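PDB 6IJ1: prenylcyclase from Actinoplanes teichomyceticus, which probably catalyses the cyclisation of a prenyl chain in the manner of terpene cyclases. Local coordinates for residues H124-P134 with W153-V164; E243-L253 with I268-T276. One frame throughout, in Å; residues are numbered along the deposited sequence.

Both interactions are mostly buried, and they lie on opposite sides of the chain's centre, with their own centres about 28 Å apart. They share no segment, yet helix 198-209 touches both: it packs on helix 158-164 of interaction 1 and on helix 246-256 of interaction 2. Their chemistry differs. In interaction 1 an irregular loop meets the turns leading into a short helix, and the junction is rich in hydrogen bonds from backbone, threonine and histidine. Interaction 2 joins two regular helices whose main chains are already bonded internally. No direct hydrogen bond crosses it, and methyl groups and an indole do the work, with one water bridging at the end.

Interaction 1: residues H124-P134 with W153-V164; sequences HDDGLVSTYVP and WCGGHVCVTAAV
Thr-131 and His-157 meet through their polar side-chain atoms where the 124-134 loop crosses the entry to helix 158-164. With CG lying beside its own backbone N (chi1 -66°), the imidazole of His-157 turns in beside the loop at Ser-130 and Thr-131. Its CB lies 3.8 Å from Val-129 O. CG and CE1 both lie near Thr-131 OG1, and ND1 between them shares a hydrogen bond of 2.7 Å with this hydroxyl, which sits at the ring edge near its plane and is also hydrogen-bonded to Trp-194 NE1. Over one face stands Gly-155 O, 3.1 Å above the ring plane and centred on it, while NE2 at the tip is bonded to Gly-152 O. These contacts fix the rotation of the ring.

His-157, at the N-cap position, donates its N-H to Val-129 O (2.9 Å) from above the carbonyl plane, and its own O accepts from both N and OG1 of Thr-161. That same OG1 receives Val-129 N along an almost straight path, 175° at the hydrogen, so Val-129 is gripped at both N and O. Its CG2 reaches Val-164 CG2 at 3.7 Å.

At the other end of the loop, His-124 NE2 donates to Cys-154 O (2.9 Å), in the ring plane and on a carbonyl lone pair. Tyr-132 and Trp-153 run side by side, their rings inclined by 21° but slid apart, CE2 of the tyrosine 3.6 Å from CE3 of the tryptophan.

Trp-153 NE1 bonds Val-294 O, and Tyr-193 and Trp-194 continue the aromatic cluster round His-157. The loop between helices 112-121 and 134-141 thus docks on the N-terminal end of helix 158-164, in a helical fold probably like that of terpene cyclases, with helices 173-182 and 91-104 packed against Val-129.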
loop_
_atom_site.group_PDB
_atom_site.type_symbol
_atom_site.label_atom_id
_atom_site.label_comp_id
_atom_site.label_asym_id
_atom_site.label_seq_id
_atom_site.Cartn_x
_atom_site.Cartn_y
_atom_site.Cartn_z
ATOM N N HIS A 124 5.116 -5.788 -17.491
ATOM C CA HIS A 124 4.576 -6.692 -18.499
ATOM C C HIS A 124 4.200 -5.937 -19.778
ATOM O O HIS A 124 4.058 -4.692 -19.819
ATOM C CB HIS A 124 3.331 -7.420 -17.967
ATOM C CG HIS A 124 3.644 -8.650 -17.157
ATOM N ND1 HIS A 124 4.125 -9.812 -17.731
ATOM C CD2 HIS A 124 3.483 -8.928 -15.841
ATOM C CE1 HIS A 124 4.293 -10.730 -16.794
ATOM N NE2 HIS A 124 3.925 -10.215 -15.640
ATOM N N ASP A 125 3.959 -6.724 -20.825
ATOM C CA ASP A 125 3.643 -6.124 -22.104
ATOM C C ASP A 125 2.295 -5.434 -22.101
ATOM O O ASP A 125 2.060 -4.558 -22.945
ATOM C CB ASP A 125 3.666 -7.205 -23.195
ATOM C CG ASP A 125 5.079 -7.718 -23.469
ATOM O OD1 ASP A 125 6.082 -7.051 -23.069
ATOM O OD2 ASP A 125 5.188 -8.783 -24.109
ATOM N N ASP A 126 1.383 -5.786 -21.189
ATOM C CA ASP A 126 0.109 -5.076 -21.112
ATOM C C ASP A 126 0.190 -3.855 -20.216
ATOM O O ASP A 126 -0.824 -3.154 -20.038
ATOM C CB ASP A 126 -1.022 -5.993 -20.630
ATOM C CG ASP A 126 -0.807 -6.537 -19.200
ATOM O OD1 ASP A 126 0.243 -6.266 -18.577
ATOM O OD2 ASP A 126 -1.694 -7.285 -18.722
ATOM N N GLY A 127 1.364 -3.576 -19.676
ATOM C CA GLY A 127 1.535 -2.377 -18.878
ATOM C C GLY A 127 1.420 -2.603 -17.392
ATOM O O GLY A 127 1.865 -1.752 -16.629
ATOM N N LEU A 128 0.857 -3.731 -16.967
ATOM C CA LEU A 128 0.850 -4.006 -15.531
ATOM C C LEU A 128 2.213 -4.445 -15.023
ATOM O O LEU A 128 3.074 -4.954 -15.757
ATOM C CB LEU A 128 -0.164 -5.081 -15.196
ATOM C CG LEU A 128 -1.592 -4.678 -15.597
ATOM C CD1 LEU A 128 -2.536 -5.821 -15.168
ATOM C CD2 LEU A 128 -2.027 -3.342 -15.006
ATOM N N VAL A 129 2.416 -4.232 -13.723
ATOM C CA VAL A 129 3.633 -4.563 -13.012
ATOM C C VAL A 129 3.377 -5.781 -12.139
ATOM O O VAL A 129 2.384 -5.813 -11.400
ATOM C CB VAL A 129 4.091 -3.379 -12.151
ATOM C CG1 VAL A 129 5.367 -3.681 -11.438
ATOM C CG2 VAL A 129 4.292 -2.104 -13.033
ATOM N N SER A 130 4.237 -6.793 -12.260
ATOM C CA SER A 130 4.099 -7.949 -11.394
ATOM C C SER A 130 4.829 -7.718 -10.081
ATOM O O SER A 130 5.796 -6.970 -9.995
ATOM C CB SER A 130 4.655 -9.226 -12.039
ATOM O OG SER A 130 6.051 -9.094 -12.328
ATOM N N THR A 131 4.428 -8.489 -9.043
ATOM C CA THR A 131 5.153 -8.362 -7.787
ATOM C C THR A 131 6.548 -9.010 -7.865
ATOM O O THR A 131 7.514 -8.527 -7.237
ATOM C CB THR A 131 4.304 -9.019 -6.682
ATOM O OG1 THR A 131 3.077 -8.301 -6.595
ATOM C CG2 THR A 131 4.984 -8.938 -5.330
ATOM N N TYR A 132 6.632 -10.143 -8.550
ATOM C CA TYR A 132 7.865 -10.890 -8.686
ATOM C C TYR A 132 8.124 -11.177 -10.164
ATOM O O TYR A 132 7.214 -11.180 -10.991
ATOM C CB TYR A 132 7.759 -12.263 -7.941
ATOM C CG TYR A 132 7.504 -12.143 -6.458
ATOM C CD1 TYR A 132 8.528 -11.889 -5.567
ATOM C CD2 TYR A 132 6.187 -12.327 -5.968
ATOM C CE1 TYR A 132 8.227 -11.800 -4.217
ATOM C CE2 TYR A 132 5.925 -12.259 -4.606
ATOM C CZ TYR A 132 6.959 -11.998 -3.775
ATOM O OH TYR A 132 6.586 -11.933 -2.433
ATOM N N VAL A 133 9.393 -11.543 -10.450
ATOM C CA VAL A 133 9.786 -12.022 -11.773
ATOM C C VAL A 133 10.356 -13.410 -11.577
ATOM O O VAL A 133 11.024 -13.648 -10.568
ATOM C CB VAL A 133 10.839 -11.117 -12.450
ATOM C CG1 VAL A 133 10.221 -9.784 -12.785
ATOM C CG2 VAL A 133 12.004 -10.915 -11.569
ATOM N N PRO A 134 10.151 -14.315 -12.526
ATOM C CA PRO A 134 10.602 -15.701 -12.297
ATOM C C PRO A 134 12.109 -15.807 -12.128
ATOM O O PRO A 134 12.584 -16.524 -11.244
ATOM C CB PRO A 134 10.117 -16.434 -13.553
ATOM C CG PRO A 134 9.026 -15.616 -14.085
ATOM C CD PRO A 134 9.317 -14.187 -13.718
ATOM N N TRP A 153 1.879 -15.241 -8.956
ATOM C CA TRP A 153 2.758 -14.282 -8.302
ATOM C C TRP A 153 3.604 -13.503 -9.293
ATOM O O TRP A 153 4.094 -12.412 -8.948
ATOM C CB TRP A 153 3.654 -14.990 -7.271
ATOM C CG TRP A 153 2.940 -15.324 -6.004
ATOM C CD1 TRP A 153 1.595 -15.355 -5.807
ATOM C CD2 TRP A 153 3.555 -15.645 -4.787
ATOM N NE1 TRP A 153 1.339 -15.693 -4.470
ATOM C CE2 TRP A 153 2.517 -15.866 -3.834
ATOM C CE3 TRP A 153 4.884 -15.723 -4.374
ATOM C CZ2 TRP A 153 2.784 -16.175 -2.499
ATOM C CZ3 TRP A 153 5.151 -16.037 -3.027
ATOM C CH2 TRP A 153 4.092 -16.266 -2.124
ATOM N N CYS A 154 3.769 -14.021 -10.508
ATOM C CA CYS A 154 4.585 -13.349 -11.516
ATOM C C CYS A 154 3.747 -12.701 -12.582
ATOM O O CYS A 154 4.322 -12.147 -13.534
ATOM C CB CYS A 154 5.568 -14.362 -12.135
ATOM S SG CYS A 154 6.734 -14.967 -10.930
ATOM N N GLY A 155 2.395 -12.672 -12.420
ATOM C CA GLY A 155 1.511 -11.966 -13.316
ATOM C C GLY A 155 1.368 -10.512 -12.919
ATOM O O GLY A 155 1.824 -10.117 -11.844
ATOM N N GLY A 156 0.740 -9.757 -13.805
ATOM C CA GLY A 156 0.508 -8.338 -13.533
ATOM C C GLY A 156 -0.470 -8.180 -12.381
ATOM O O GLY A 156 -1.528 -8.801 -12.351
ATOM N N HIS A 157 -0.149 -7.249 -11.476
ATOM C CA HIS A 157 -0.966 -7.055 -10.266
ATOM C C HIS A 157 -1.404 -5.597 -10.241
ATOM O O HIS A 157 -0.560 -4.683 -10.183
ATOM C CB HIS A 157 -0.139 -7.375 -9.061
ATOM C CG HIS A 157 0.234 -8.833 -9.017
ATOM N ND1 HIS A 157 1.404 -9.292 -8.481
ATOM C CD2 HIS A 157 -0.473 -9.928 -9.392
ATOM C CE1 HIS A 157 1.453 -10.621 -8.593
ATOM N NE2 HIS A 157 0.330 -11.035 -9.158
ATOM N N VAL A 158 -2.727 -5.384 -10.220
ATOM C CA VAL A 158 -3.219 -4.015 -10.357
ATOM C C VAL A 158 -2.887 -3.176 -9.113
ATOM O O VAL A 158 -2.637 -1.970 -9.226
ATOM C CB VAL A 158 -4.729 -4.024 -10.656
ATOM C CG1 VAL A 158 -5.295 -2.611 -10.673
ATOM C CG2 VAL A 158 -5.003 -4.671 -11.999
ATOM N N CYS A 159 -2.880 -3.773 -7.907
ATOM C CA CYS A 159 -2.532 -2.992 -6.704
ATOM C C CYS A 159 -1.078 -2.525 -6.694
ATOM O O CYS A 159 -0.795 -1.392 -6.309
ATOM C CB CYS A 159 -2.830 -3.863 -5.440
ATOM S SG CYS A 159 -2.181 -5.596 -5.573
ATOM N N VAL A 160 -0.161 -3.390 -7.140
ATOM C CA VAL A 160 1.247 -2.997 -7.226
ATOM C C VAL A 160 1.411 -1.977 -8.329
ATOM O O VAL A 160 2.127 -0.980 -8.164
ATOM C CB VAL A 160 2.084 -4.259 -7.479
ATOM C CG1 VAL A 160 3.547 -3.876 -7.702
ATOM C CG2 VAL A 160 1.914 -5.243 -6.265
ATOM N N THR A 161 0.731 -2.203 -9.461
ATOM C CA THR A 161 0.801 -1.224 -10.558
ATOM C C THR A 161 0.283 0.116 -10.087
ATOM O O THR A 161 0.883 1.169 -10.380
ATOM C CB THR A 161 -0.026 -1.712 -11.724
ATOM O OG1 THR A 161 0.381 -3.025 -12.091
ATOM C CG2 THR A 161 0.103 -0.781 -12.950
ATOM N N ALA A 162 -0.828 0.112 -9.341
ATOM C CA ALA A 162 -1.397 1.369 -8.853
ATOM C C ALA A 162 -0.414 2.135 -7.997
ATOM O O ALA A 162 -0.363 3.360 -8.082
ATOM C CB ALA A 162 -2.681 1.058 -8.047
ATOM N N ALA A 163 0.368 1.447 -7.166
ATOM C CA ALA A 163 1.363 2.111 -6.322
ATOM C C ALA A 163 2.525 2.623 -7.147
ATOM O O ALA A 163 2.873 3.820 -7.048
ATOM C CB ALA A 163 1.872 1.113 -5.258
ATOM N N VAL A 164 3.181 1.736 -7.907
ATOM C CA VAL A 164 4.434 2.192 -8.538
ATOM C C VAL A 164 4.215 3.211 -9.661
ATOM O O VAL A 164 5.147 3.963 -9.970
ATOM C CB VAL A 164 5.271 1.021 -9.036
ATOM C CG1 VAL A 164 5.621 0.059 -7.837
ATOM C CG2 VAL A 164 4.657 0.287 -10.180
#

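Interaction 2: residues E243-L253 with I268-T276; sequences EGSPFATALAL and IRAAAGWLT
Leu-253 and Leu-275 interlock two antiparallel helices as reciprocal knobs into holes, making a buried apolar seam between helices 246-256 and 265-278 whose centre lies about 16 Å from the centre of the chain. The short segments run 152° apart, and their axes approach to 9.5 Å. Brought nearer the other helix by a CG anti to its backbone N (chi1 -173°), Leu-253 puts CD1 among Ile-268, Ala-271, Ala-272 and Leu-275, with Ala-271 CB 3.9 Å from CD1. Its CD2 turns to Ile-268 CG2, the two side chains crossing at about a right angle.

Leu-275 answers from the other helix: CD1 packs on Ala-250, whereas CD2 reaches Pro-246 O at 3.7 Å. Thr-249 divides its roles. The hydroxyl OG1 bonds back to Ser-245 O (2.7 Å) and also to Val-236 N, which leaves CG2 to meet Ala-271 CB at 4.0 Å.

The sequence from Arg-269 to Trp-285, with Trp-274 and Leu-275 in the aromatic and aliphatic positions, fits the QW motif of triterpene cyclases, a feature of their paired-helix barrels. In keeping with such a motif, Trp-285 NE1 bonds Leu-275 O near the end of the second helix.

Trp-274 packs at the start of helix 246-256. Its CH2 lies 3.6 Å from Gly-244 O, in a loop where the backbone angles call for glycine and a CB would run into the indole. The Trp-274 and Pro-246 side chains cross obliquely, CH2 of the indole against Pro-246 CG. A water in the indole plane accepts from Trp-274 NE1 and donates to Glu-243 O, 2.6 Å away, joining the loop to the indole edge. Just beyond, Ser-245 N-caps helix 246-256, its OG accepting from Ala-248 N at a nearly straight 174°. On the far side of that helix Phe-247 and Leu-251 pack on Leu-200 of helix 198-209.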
loop_
_atom_site.group_PDB
_atom_site.type_symbol
_atom_site.label_atom_id
_atom_site.label_comp_id
_atom_site.label_asym_id
_atom_site.label_seq_id
_atom_site.Cartn_x
_atom_site.Cartn_y
_atom_site.Cartn_z
ATOM N N GLU A 243 -18.400 -3.418 11.528
ATOM C CA GLU A 243 -18.620 -2.165 12.286
ATOM C C GLU A 243 -18.010 -0.991 11.516
ATOM O O GLU A 243 -18.289 0.149 11.859
ATOM C CB GLU A 243 -18.016 -2.262 13.689
ATOM C CG GLU A 243 -16.516 -2.516 13.702
ATOM C CD GLU A 243 -16.178 -3.990 13.818
ATOM O OE1 GLU A 243 -15.795 -4.429 14.922
ATOM O OE2 GLU A 243 -16.292 -4.708 12.803
ATOM N N GLY A 244 -17.191 -1.271 10.555
ATOM C CA GLY A 244 -16.469 -0.249 9.790
ATOM C C GLY A 244 -14.993 -0.583 9.815
ATOM O O GLY A 244 -14.488 -0.916 10.885
ATOM N N SER A 245 -14.359 -0.555 8.648
ATOM C CA SER A 245 -12.915 -0.855 8.539
ATOM C C SER A 245 -12.141 0.461 8.545
ATOM O O SER A 245 -12.366 1.259 7.667
ATOM C CB SER A 245 -12.642 -1.610 7.265
ATOM O OG SER A 245 -11.259 -1.601 6.957
ATOM N N PRO A 246 -11.299 0.749 9.551
ATOM C CA PRO A 246 -10.509 1.968 9.517
ATOM C C PRO A 246 -9.681 2.001 8.225
ATOM O O PRO A 246 -9.597 3.025 7.620
ATOM C CB PRO A 246 -9.615 1.836 10.756
ATOM C CG PRO A 246 -10.425 0.979 11.693
ATOM C CD PRO A 246 -11.134 -0.009 10.790
ATOM N N PHE A 247 -9.115 0.861 7.827
ATOM C CA PHE A 247 -8.303 0.843 6.594
ATOM C C PHE A 247 -9.139 1.224 5.376
ATOM O O PHE A 247 -8.758 2.129 4.598
ATOM C CB PHE A 247 -7.755 -0.594 6.492
ATOM C CG PHE A 247 -6.774 -0.843 5.391
ATOM C CD1 PHE A 247 -5.491 -0.282 5.455
ATOM C CD2 PHE A 247 -7.110 -1.664 4.348
ATOM C CE1 PHE A 247 -4.539 -0.617 4.457
ATOM C CE2 PHE A 247 -6.151 -2.013 3.322
ATOM C CZ PHE A 247 -4.886 -1.469 3.407
ATOM N N ALA A 248 -10.268 0.532 5.174
ATOM C CA ALA A 248 -11.053 0.803 3.966
ATOM C C ALA A 248 -11.666 2.188 4.011
ATOM O O ALA A 248 -11.856 2.815 2.943
ATOM C CB ALA A 248 -12.139 -0.256 3.796
ATOM N N THR A 249 -12.038 2.666 5.214
ATOM C CA THR A 249 -12.625 4.002 5.336
ATOM C C THR A 249 -11.592 5.067 4.948
ATOM O O THR A 249 -11.903 6.022 4.219
ATOM C CB THR A 249 -13.110 4.199 6.790
ATOM O OG1 THR A 249 -14.094 3.223 7.033
ATOM C CG2 THR A 249 -13.788 5.571 6.966
ATOM N N ALA A 250 -10.365 4.934 5.451
ATOM C CA ALA A 250 -9.303 5.876 5.119
ATOM C C ALA A 250 -8.998 5.874 3.625
ATOM O O ALA A 250 -8.836 6.951 3.012
ATOM C CB ALA A 250 -8.039 5.500 5.905
ATOM N N LEU A 251 -8.962 4.691 3.030
ATOM C CA LEU A 251 -8.667 4.601 1.608
ATOM C C LEU A 251 -9.812 5.155 0.781
ATOM O O LEU A 251 -9.553 5.838 -0.225
ATOM C CB LEU A 251 -8.356 3.141 1.242
ATOM C CG LEU A 251 -7.074 2.667 1.881
ATOM C CD1 LEU A 251 -7.063 1.127 1.955
ATOM C CD2 LEU A 251 -5.823 3.204 1.131
ATOM N N ALA A 252 -11.066 4.909 1.172
ATOM C CA ALA A 252 -12.168 5.500 0.408
ATOM C C ALA A 252 -12.120 7.014 0.500
ATOM O O ALA A 252 -12.339 7.692 -0.520
ATOM C CB ALA A 252 -13.520 4.972 0.940
ATOM N N LEU A 253 -11.864 7.578 1.700
ATOM C CA LEU A 253 -11.709 9.030 1.838
ATOM C C LEU A 253 -10.692 9.553 0.825
ATOM O O LEU A 253 -10.940 10.548 0.112
ATOM C CB LEU A 253 -11.288 9.326 3.294
ATOM C CG LEU A 253 -11.215 10.773 3.749
ATOM C CD1 LEU A 253 -11.121 10.793 5.285
ATOM C CD2 LEU A 253 -9.976 11.512 3.161
ATOM N N ILE A 268 -16.067 13.098 2.694
ATOM C CA ILE A 268 -14.706 13.217 3.278
ATOM C C ILE A 268 -14.840 13.672 4.734
ATOM O O ILE A 268 -14.186 13.089 5.579
ATOM C CB ILE A 268 -13.838 14.162 2.428
ATOM C CG1 ILE A 268 -13.492 13.527 1.082
ATOM C CG2 ILE A 268 -12.591 14.586 3.182
ATOM C CD1 ILE A 268 -12.877 14.494 0.104
ATOM N N ARG A 269 -15.675 14.672 5.009
ATOM C CA ARG A 269 -15.819 15.140 6.413
ATOM C C ARG A 269 -16.412 14.015 7.275
ATOM O O ARG A 269 -15.966 13.845 8.410
ATOM C CB ARG A 269 -16.615 16.446 6.469
ATOM C CG ARG A 269 -15.818 17.661 6.020
ATOM C CD ARG A 269 -16.530 18.997 6.139
ATOM N NE ARG A 269 -17.550 19.220 5.130
ATOM C CZ ARG A 269 -18.826 19.002 5.355
ATOM N NH1 ARG A 269 -19.200 18.634 6.564
ATOM N NH2 ARG A 269 -19.712 19.146 4.390
ATOM N N ALA A 270 -17.380 13.279 6.736
ATOM C CA ALA A 270 -18.014 12.185 7.504
ATOM C C ALA A 270 -16.995 11.077 7.793
ATOM O O ALA A 270 -16.959 10.597 8.930
ATOM C CB ALA A 270 -19.220 11.661 6.771
ATOM N N ALA A 271 -16.208 10.693 6.788
ATOM C CA ALA A 271 -15.213 9.616 6.976
ATOM C C ALA A 271 -14.141 10.072 7.962
ATOM O O ALA A 271 -13.733 9.282 8.792
ATOM C CB ALA A 271 -14.623 9.218 5.646
ATOM N N ALA A 272 -13.721 11.331 7.872
ATOM C CA ALA A 272 -12.699 11.840 8.814
ATOM C C ALA A 272 -13.261 11.811 10.240
ATOM O O ALA A 272 -12.512 11.492 11.151
ATOM C CB ALA A 272 -12.252 13.225 8.420
ATOM N N GLY A 273 -14.534 12.169 10.399
ATOM C CA GLY A 273 -15.173 12.147 11.726
ATOM C C GLY A 273 -15.256 10.731 12.263
ATOM O O GLY A 273 -14.990 10.536 13.442
ATOM N N TRP A 274 -15.657 9.784 11.418
ATOM C CA TRP A 274 -15.693 8.383 11.861
ATOM C C TRP A 274 -14.305 7.928 12.312
ATOM O O TRP A 274 -14.134 7.341 13.400
ATOM C CB TRP A 274 -16.257 7.456 10.770
ATOM C CG TRP A 274 -16.504 6.034 11.261
ATOM C CD1 TRP A 274 -17.678 5.544 11.743
ATOM C CD2 TRP A 274 -15.530 4.975 11.372
ATOM N NE1 TRP A 274 -17.507 4.207 12.115
ATOM C CE2 TRP A 274 -16.190 3.869 11.908
ATOM C CE3 TRP A 274 -14.159 4.874 11.071
ATOM C CZ2 TRP A 274 -15.532 2.652 12.145
ATOM C CZ3 TRP A 274 -13.515 3.640 11.274
ATOM C CH2 TRP A 274 -14.193 2.573 11.834
ATOM N N LEU A 275 -13.263 8.199 11.504
ATOM C CA LEU A 275 -11.908 7.843 11.921
ATOM C C LEU A 275 -11.522 8.509 13.227
ATOM O O LEU A 275 -10.930 7.851 14.096
ATOM C CB LEU A 275 -10.879 8.194 10.801
ATOM C CG LEU A 275 -11.073 7.327 9.577
ATOM C CD1 LEU A 275 -10.371 7.968 8.334
ATOM C CD2 LEU A 275 -10.584 5.911 9.800
ATOM N N THR A 276 -11.846 9.815 13.392
ATOM C CA THR A 276 -11.500 10.464 14.648
ATOM C C THR A 276 -12.211 9.834 15.846
ATOM O O THR A 276 -11.576 9.589 16.898
ATOM C CB THR A 276 -11.831 11.954 14.503
ATOM O OG1 THR A 276 -10.989 12.476 13.437
ATOM C CG2 THR A 276 -11.436 12.647 15.730
HETATM O O HOH W 1 -19.327 2.189 13.143
#